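Protein osa (Shigella flexneri, PDB 4O7K) suppresses the oncogenicity of Agrobacterium tumefaciens as a plasmid fertility inhibition factor of the ParB/Srx superfamily. Local coordinates at residues Met97-Phe110 against Gly139-Val151. The protein carries 1 engineered substitution. Residues are numbered along the deposited sequence; the frame is centred on the assembly and turned at random.
Sequences MPKDRKYPSSAAHF and GMTRSMWLLAHEV. With PO4 (phosphate ion), chain B; PO4 (phosphate ion), chain C; IPA (isopropyl alcohol), chain E.
Helices 103-110 and 140-148 cross at -70° with axes 9.0 Å apart, the 3-10 segment at M97 lying beside the second. Mutual knobs-into-holes packing joins them: Y103 fits among T141, M144, W145 and A148, while W145 enters the hole formed by Y103, S106, A107 and F110. The W145 indole lies against the F110 ring in an offset stack, centroids 4.0 Å apart, its chi1 of -171° turning CG away from the backbone N. H149 ND1 lies over the other indole face, and its ring is fixed in rotation by a bond from ND1 to W145 O (2.8 Å). Y103, F110 and W145 form an aromatic cluster; W145 NE1 and, at 2.7 Å from O2, H149 NE2 hold one phosphate. Both segments lie in the family region of plasmid fertility inhibition factors (ParB/Srx clan). A second phosphate, like the first probably from the crystallisation liquor, sits at the N-terminal end of helix 140-148, which probably favours an anion. Its O2 is gripped by T141 N, T141 OG1 and, from across the contact, K102 NZ (2.8 Å); R142 NE reaches O4 at 2.7 Å, nearly straight at 167°. Toward the C-terminal half of helix 140-148, M97 SD comes within 3.4 Å of M144 O, its extended chain carrying CE to L147 CD1.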
loop_
_atom_site.group_PDB
_atom_site.type_symbol
_atom_site.label_atom_id
_atom_site.label_comp_id
_atom_site.label_asym_id
_atom_site.label_seq_id
_atom_site.Cartn_x
_atom_site.Cartn_y
_atom_site.Cartn_z
ATOM N N MET A 97 0.521 -7.954 12.425
ATOM C CA MET A 97 0.432 -6.523 12.180
ATOM C C MET A 97 -0.419 -5.780 13.219
ATOM O O MET A 97 -0.040 -4.686 13.626
ATOM C CB MET A 97 -0.097 -6.257 10.768
ATOM C CG MET A 97 0.950 -6.481 9.689
ATOM S SD MET A 97 0.263 -6.324 8.033
ATOM C CE MET A 97 1.661 -6.836 7.031
ATOM N N PRO A 98 -1.552 -6.366 13.672
ATOM C CA PRO A 98 -2.310 -5.559 14.640
ATOM C C PRO A 98 -1.605 -5.373 15.979
ATOM O O PRO A 98 -2.036 -4.533 16.764
ATOM C CB PRO A 98 -3.615 -6.354 14.817
ATOM C CG PRO A 98 -3.768 -7.107 13.539
ATOM C CD PRO A 98 -2.348 -7.507 13.183
ATOM N N LYS A 99 -0.521 -6.112 16.223
ATOM C CA LYS A 99 0.226 -5.971 17.474
ATOM C C LYS A 99 1.127 -4.748 17.464
ATOM O O LYS A 99 1.632 -4.343 18.511
ATOM C CB LYS A 99 1.069 -7.220 17.760
ATOM C CG LYS A 99 0.252 -8.470 18.021
ATOM C CD LYS A 99 1.095 -9.734 17.885
ATOM C CE LYS A 99 0.238 -10.921 17.432
ATOM N NZ LYS A 99 -0.359 -11.690 18.559
ATOM N N ASP A 100 1.340 -4.170 16.283
ATOM C CA ASP A 100 2.204 -2.999 16.147
ATOM C C ASP A 100 1.681 -1.879 17.042
ATOM O O ASP A 100 0.470 -1.725 17.197
ATOM C CB ASP A 100 2.274 -2.547 14.685
ATOM C CG ASP A 100 3.205 -1.375 14.475
ATOM O OD1 ASP A 100 2.780 -0.223 14.702
ATOM O OD2 ASP A 100 4.356 -1.602 14.047
ATOM N N ARG A 101 2.584 -1.105 17.638
ATOM C CA ARG A 101 2.180 -0.147 18.667
ATOM C C ARG A 101 1.325 0.995 18.120
ATOM O O ARG A 101 0.512 1.561 18.852
ATOM C CB ARG A 101 3.410 0.424 19.386
ATOM C CG ARG A 101 4.242 1.379 18.549
ATOM C CD ARG A 101 4.371 2.751 19.208
ATOM N NE ARG A 101 5.329 3.605 18.505
ATOM C CZ ARG A 101 5.191 4.920 18.345
ATOM N NH1 ARG A 101 6.114 5.610 17.687
ATOM N NH2 ARG A 101 4.131 5.547 18.837
ATOM N N LYS A 102 1.489 1.319 16.850
ATOM C CA LYS A 102 0.728 2.383 16.233
ATOM C C LYS A 102 -0.549 1.966 15.575
ATOM O O LYS A 102 -1.253 2.757 15.063
ATOM C CB LYS A 102 1.568 3.105 15.220
ATOM C CG LYS A 102 2.834 3.631 15.807
ATOM C CD LYS A 102 3.754 4.186 14.750
ATOM C CE LYS A 102 3.303 5.549 14.319
ATOM N NZ LYS A 102 3.478 5.667 12.857
ATOM N N TYR A 103 -0.809 0.696 15.584
ATOM C CA TYR A 103 -1.930 0.135 14.834
ATOM C C TYR A 103 -3.304 0.571 15.373
ATOM O O TYR A 103 -4.211 0.843 14.577
ATOM C CB TYR A 103 -1.828 -1.396 14.816
ATOM C CG TYR A 103 -2.733 -2.102 13.819
ATOM C CD1 TYR A 103 -4.051 -2.414 14.141
ATOM C CD2 TYR A 103 -2.257 -2.490 12.571
ATOM C CE1 TYR A 103 -4.879 -3.079 13.240
ATOM C CE2 TYR A 103 -3.068 -3.154 11.674
ATOM C CZ TYR A 103 -4.384 -3.446 12.011
ATOM O OH TYR A 103 -5.194 -4.108 11.116
ATOM N N PRO A 104 -3.479 0.620 16.718
ATOM C CA PRO A 104 -4.783 1.116 17.185
ATOM C C PRO A 104 -5.054 2.553 16.741
ATOM O O PRO A 104 -6.188 2.885 16.405
ATOM C CB PRO A 104 -4.666 1.023 18.710
ATOM C CG PRO A 104 -3.703 -0.097 18.937
ATOM C CD PRO A 104 -2.686 0.060 17.832
ATOM N N SER A 105 -4.019 3.387 16.733
ATOM C CA SER A 105 -4.163 4.763 16.279
ATOM C C SER A 105 -4.530 4.805 14.799
ATOM O O SER A 105 -5.359 5.599 14.380
ATOM C CB SER A 105 -2.876 5.549 16.525
ATOM O OG SER A 105 -2.956 6.836 15.942
ATOM N N SER A 106 -3.908 3.944 14.002
ATOM C CA SER A 106 -4.254 3.876 12.589
ATOM C C SER A 106 -5.700 3.395 12.391
ATOM O O SER A 106 -6.469 3.975 11.609
ATOM C CB SER A 106 -3.283 2.955 11.852
ATOM O OG SER A 106 -3.539 2.985 10.459
ATOM N N ALA A 107 -6.067 2.330 13.098
ATOM C CA ALA A 107 -7.414 1.772 13.007
ATOM C C ALA A 107 -8.469 2.821 13.349
ATOM O O ALA A 107 -9.524 2.903 12.701
ATOM C CB ALA A 107 -7.542 0.570 13.920
ATOM N N ALA A 108 -8.169 3.628 14.360
ATOM C CA ALA A 108 -9.063 4.706 14.781
ATOM C C ALA A 108 -9.267 5.723 13.670
ATOM O O ALA A 108 -10.389 6.138 13.404
ATOM C CB ALA A 108 -8.520 5.392 16.024
ATOM N N HIS A 109 -8.185 6.134 13.013
ATOM C CA HIS A 109 -8.306 7.101 11.923
ATOM C C HIS A 109 -9.093 6.488 10.776
ATOM O O HIS A 109 -9.952 7.141 10.187
ATOM C CB HIS A 109 -6.935 7.578 11.426
ATOM C CG HIS A 109 -7.005 8.792 10.546
ATOM N ND1 HIS A 109 -5.891 9.365 9.970
ATOM C CD2 HIS A 109 -8.061 9.547 10.153
ATOM C CE1 HIS A 109 -6.255 10.418 9.261
ATOM N NE2 HIS A 109 -7.567 10.549 9.356
ATOM N N PHE A 110 -8.815 5.223 10.473
ATOM C CA PHE A 110 -9.538 4.538 9.392
ATOM C C PHE A 110 -11.022 4.367 9.722
ATOM O O PHE A 110 -11.855 4.173 8.830
ATOM C CB PHE A 110 -8.926 3.162 9.096
ATOM C CG PHE A 110 -7.836 3.186 8.050
ATOM C CD1 PHE A 110 -8.141 3.391 6.710
ATOM C CD2 PHE A 110 -6.504 2.987 8.405
ATOM C CE1 PHE A 110 -7.135 3.407 5.738
ATOM C CE2 PHE A 110 -5.494 3.008 7.439
ATOM C CZ PHE A 110 -5.807 3.214 6.110
ATOM N N GLY A 139 4.080 6.081 6.327
ATOM C CA GLY A 139 2.867 5.332 6.062
ATOM C C GLY A 139 2.945 3.834 6.303
ATOM O O GLY A 139 2.130 3.091 5.772
ATOM N N MET A 140 3.891 3.376 7.122
ATOM C CA MET A 140 4.017 1.940 7.366
ATOM C C MET A 140 2.817 1.357 8.107
ATOM O O MET A 140 2.314 0.308 7.735
ATOM C CB MET A 140 5.303 1.630 8.156
ATOM C CG MET A 140 6.532 1.559 7.282
ATOM S SD MET A 140 7.992 0.931 8.157
ATOM C CE MET A 140 8.199 2.239 9.354
ATOM N N THR A 141 2.357 2.016 9.158
ATOM C CA THR A 141 1.276 1.425 9.942
ATOM C C THR A 141 -0.045 1.419 9.178
ATOM O O THR A 141 -0.781 0.446 9.239
ATOM C CB THR A 141 1.069 2.140 11.274
ATOM O OG1 THR A 141 2.337 2.433 11.869
ATOM C CG2 THR A 141 0.287 1.248 12.213
ATOM N N ARG A 142 -0.352 2.490 8.455
ATOM C CA ARG A 142 -1.594 2.504 7.688
ATOM C C ARG A 142 -1.518 1.459 6.576
ATOM O O ARG A 142 -2.533 0.896 6.189
ATOM C CB ARG A 142 -1.886 3.897 7.123
ATOM C CG ARG A 142 -0.989 4.334 5.978
ATOM C CD ARG A 142 -1.021 5.847 5.812
ATOM N NE ARG A 142 -0.400 6.539 6.944
ATOM C CZ ARG A 142 -0.639 7.808 7.266
ATOM N NH1 ARG A 142 -1.489 8.533 6.545
ATOM N NH2 ARG A 142 -0.039 8.352 8.312
ATOM N N SER A 143 -0.309 1.178 6.087
ATOM C CA SER A 143 -0.105 0.093 5.116
ATOM C C SER A 143 -0.392 -1.267 5.750
ATOM O O SER A 143 -0.978 -2.148 5.107
ATOM C CB SER A 143 1.332 0.102 4.557
ATOM O OG SER A 143 1.594 1.268 3.787
ATOM N N MET A 144 0.026 -1.446 7.003
ATOM C CA MET A 144 -0.263 -2.688 7.722
ATOM C C MET A 144 -1.767 -2.898 7.887
ATOM O O MET A 144 -2.276 -4.012 7.744
ATOM C CB MET A 144 0.405 -2.692 9.100
ATOM C CG MET A 144 1.925 -2.697 9.076
ATOM S SD MET A 144 2.543 -2.761 10.767
ATOM C CE MET A 144 4.288 -2.375 10.528
ATOM N N TRP A 145 -2.464 -1.815 8.209
ATOM C CA TRP A 145 -3.907 -1.873 8.419
ATOM C C TRP A 145 -4.567 -2.401 7.147
ATOM O O TRP A 145 -5.337 -3.360 7.195
ATOM C CB TRP A 145 -4.456 -0.491 8.805
ATOM C CG TRP A 145 -5.918 -0.505 9.242
ATOM C CD1 TRP A 145 -6.397 -0.606 10.524
ATOM C CD2 TRP A 145 -7.072 -0.422 8.391
ATOM N NE1 TRP A 145 -7.775 -0.587 10.520
ATOM C CE2 TRP A 145 -8.214 -0.476 9.223
ATOM C CE3 TRP A 145 -7.250 -0.310 7.004
ATOM C CZ2 TRP A 145 -9.510 -0.418 8.717
ATOM C CZ3 TRP A 145 -8.537 -0.250 6.506
ATOM C CH2 TRP A 145 -9.654 -0.302 7.362
ATOM N N LEU A 146 -4.207 -1.812 6.005
ATOM C CA LEU A 146 -4.792 -2.191 4.721
ATOM C C LEU A 146 -4.481 -3.639 4.394
ATOM O O LEU A 146 -5.350 -4.390 3.960
ATOM C CB LEU A 146 -4.292 -1.271 3.591
ATOM C CG LEU A 146 -4.698 0.211 3.640
ATOM C CD1 LEU A 146 -3.735 1.057 2.816
ATOM C CD2 LEU A 146 -6.117 0.394 3.129
ATOM N N LEU A 147 -3.236 -4.032 4.623
ATOM C CA LEU A 147 -2.803 -5.394 4.325
ATOM C C LEU A 147 -3.503 -6.421 5.222
ATOM O O LEU A 147 -4.010 -7.445 4.743
ATOM C CB LEU A 147 -1.288 -5.495 4.467
ATOM C CG LEU A 147 -0.512 -4.810 3.345
ATOM C CD1 LEU A 147 0.983 -4.972 3.596
ATOM C CD2 LEU A 147 -0.920 -5.386 1.983
ATOM N N ALA A 148 -3.550 -6.131 6.518
ATOM C CA ALA A 148 -4.176 -7.039 7.477
ATOM C C ALA A 148 -5.673 -7.145 7.215
ATOM O O ALA A 148 -6.284 -8.173 7.507
ATOM C CB ALA A 148 -3.910 -6.580 8.913
ATOM N N HIS A 149 -6.259 -6.093 6.645
ATOM C CA HIS A 149 -7.695 -6.110 6.323
ATOM C C HIS A 149 -7.964 -6.603 4.904
ATOM O O HIS A 149 -9.104 -6.579 4.432
ATOM C CB HIS A 149 -8.307 -4.724 6.511
ATOM C CG HIS A 149 -8.551 -4.369 7.942
ATOM N ND1 HIS A 149 -7.598 -3.770 8.733
ATOM C CD2 HIS A 149 -9.641 -4.541 8.728
ATOM C CE1 HIS A 149 -8.089 -3.585 9.946
ATOM N NE2 HIS A 149 -9.331 -4.038 9.967
ATOM N N GLU A 150 -6.912 -7.064 4.236
ATOM C CA GLU A 150 -7.044 -7.651 2.904
ATOM C C GLU A 150 -7.643 -6.687 1.881
ATOM O O GLU A 150 -8.446 -7.085 1.042
ATOM C CB GLU A 150 -7.908 -8.914 2.958
ATOM C CG GLU A 150 -7.566 -9.872 4.086
ATOM C CD GLU A 150 -6.452 -10.815 3.718
ATOM O OE1 GLU A 150 -5.951 -10.721 2.574
ATOM O OE2 GLU A 150 -6.081 -11.659 4.566
ATOM N N VAL A 151 -7.285 -5.412 1.962
ATOM C CA VAL A 151 -7.655 -4.488 0.901
ATOM C C VAL A 151 -6.884 -4.903 -0.356
ATOM O O VAL A 151 -5.641 -4.957 -0.344
ATOM C CB VAL A 151 -7.349 -3.037 1.282
ATOM C CG1 VAL A 151 -7.705 -2.108 0.139
ATOM C CG2 VAL A 151 -8.103 -2.674 2.551
HETATM P P PO4 B . 1.684 5.611 9.978
HETATM O O1 PO4 B . 2.186 7.009 9.753
HETATM O O2 PO4 B . 2.839 4.714 10.349
HETATM O O3 PO4 B . 0.634 5.604 11.060
HETATM O O4 PO4 B . 1.052 5.065 8.714
HETATM P P PO4 C . -10.698 -2.377 12.767
HETATM O O1 PO4 C . -9.179 -2.305 12.821
HETATM O O2 PO4 C . -11.128 -3.578 11.959
HETATM O O3 PO4 C . -11.271 -2.498 14.159
HETATM O O4 PO4 C . -11.241 -1.116 12.140
HETATM C C1 IPA E . -1.117 11.670 7.966
HETATM C C2 IPA E . -1.823 11.764 9.314
HETATM C C3 IPA E . -3.288 12.141 9.125
HETATM O O2 IPA E . -1.752 10.517 9.961
#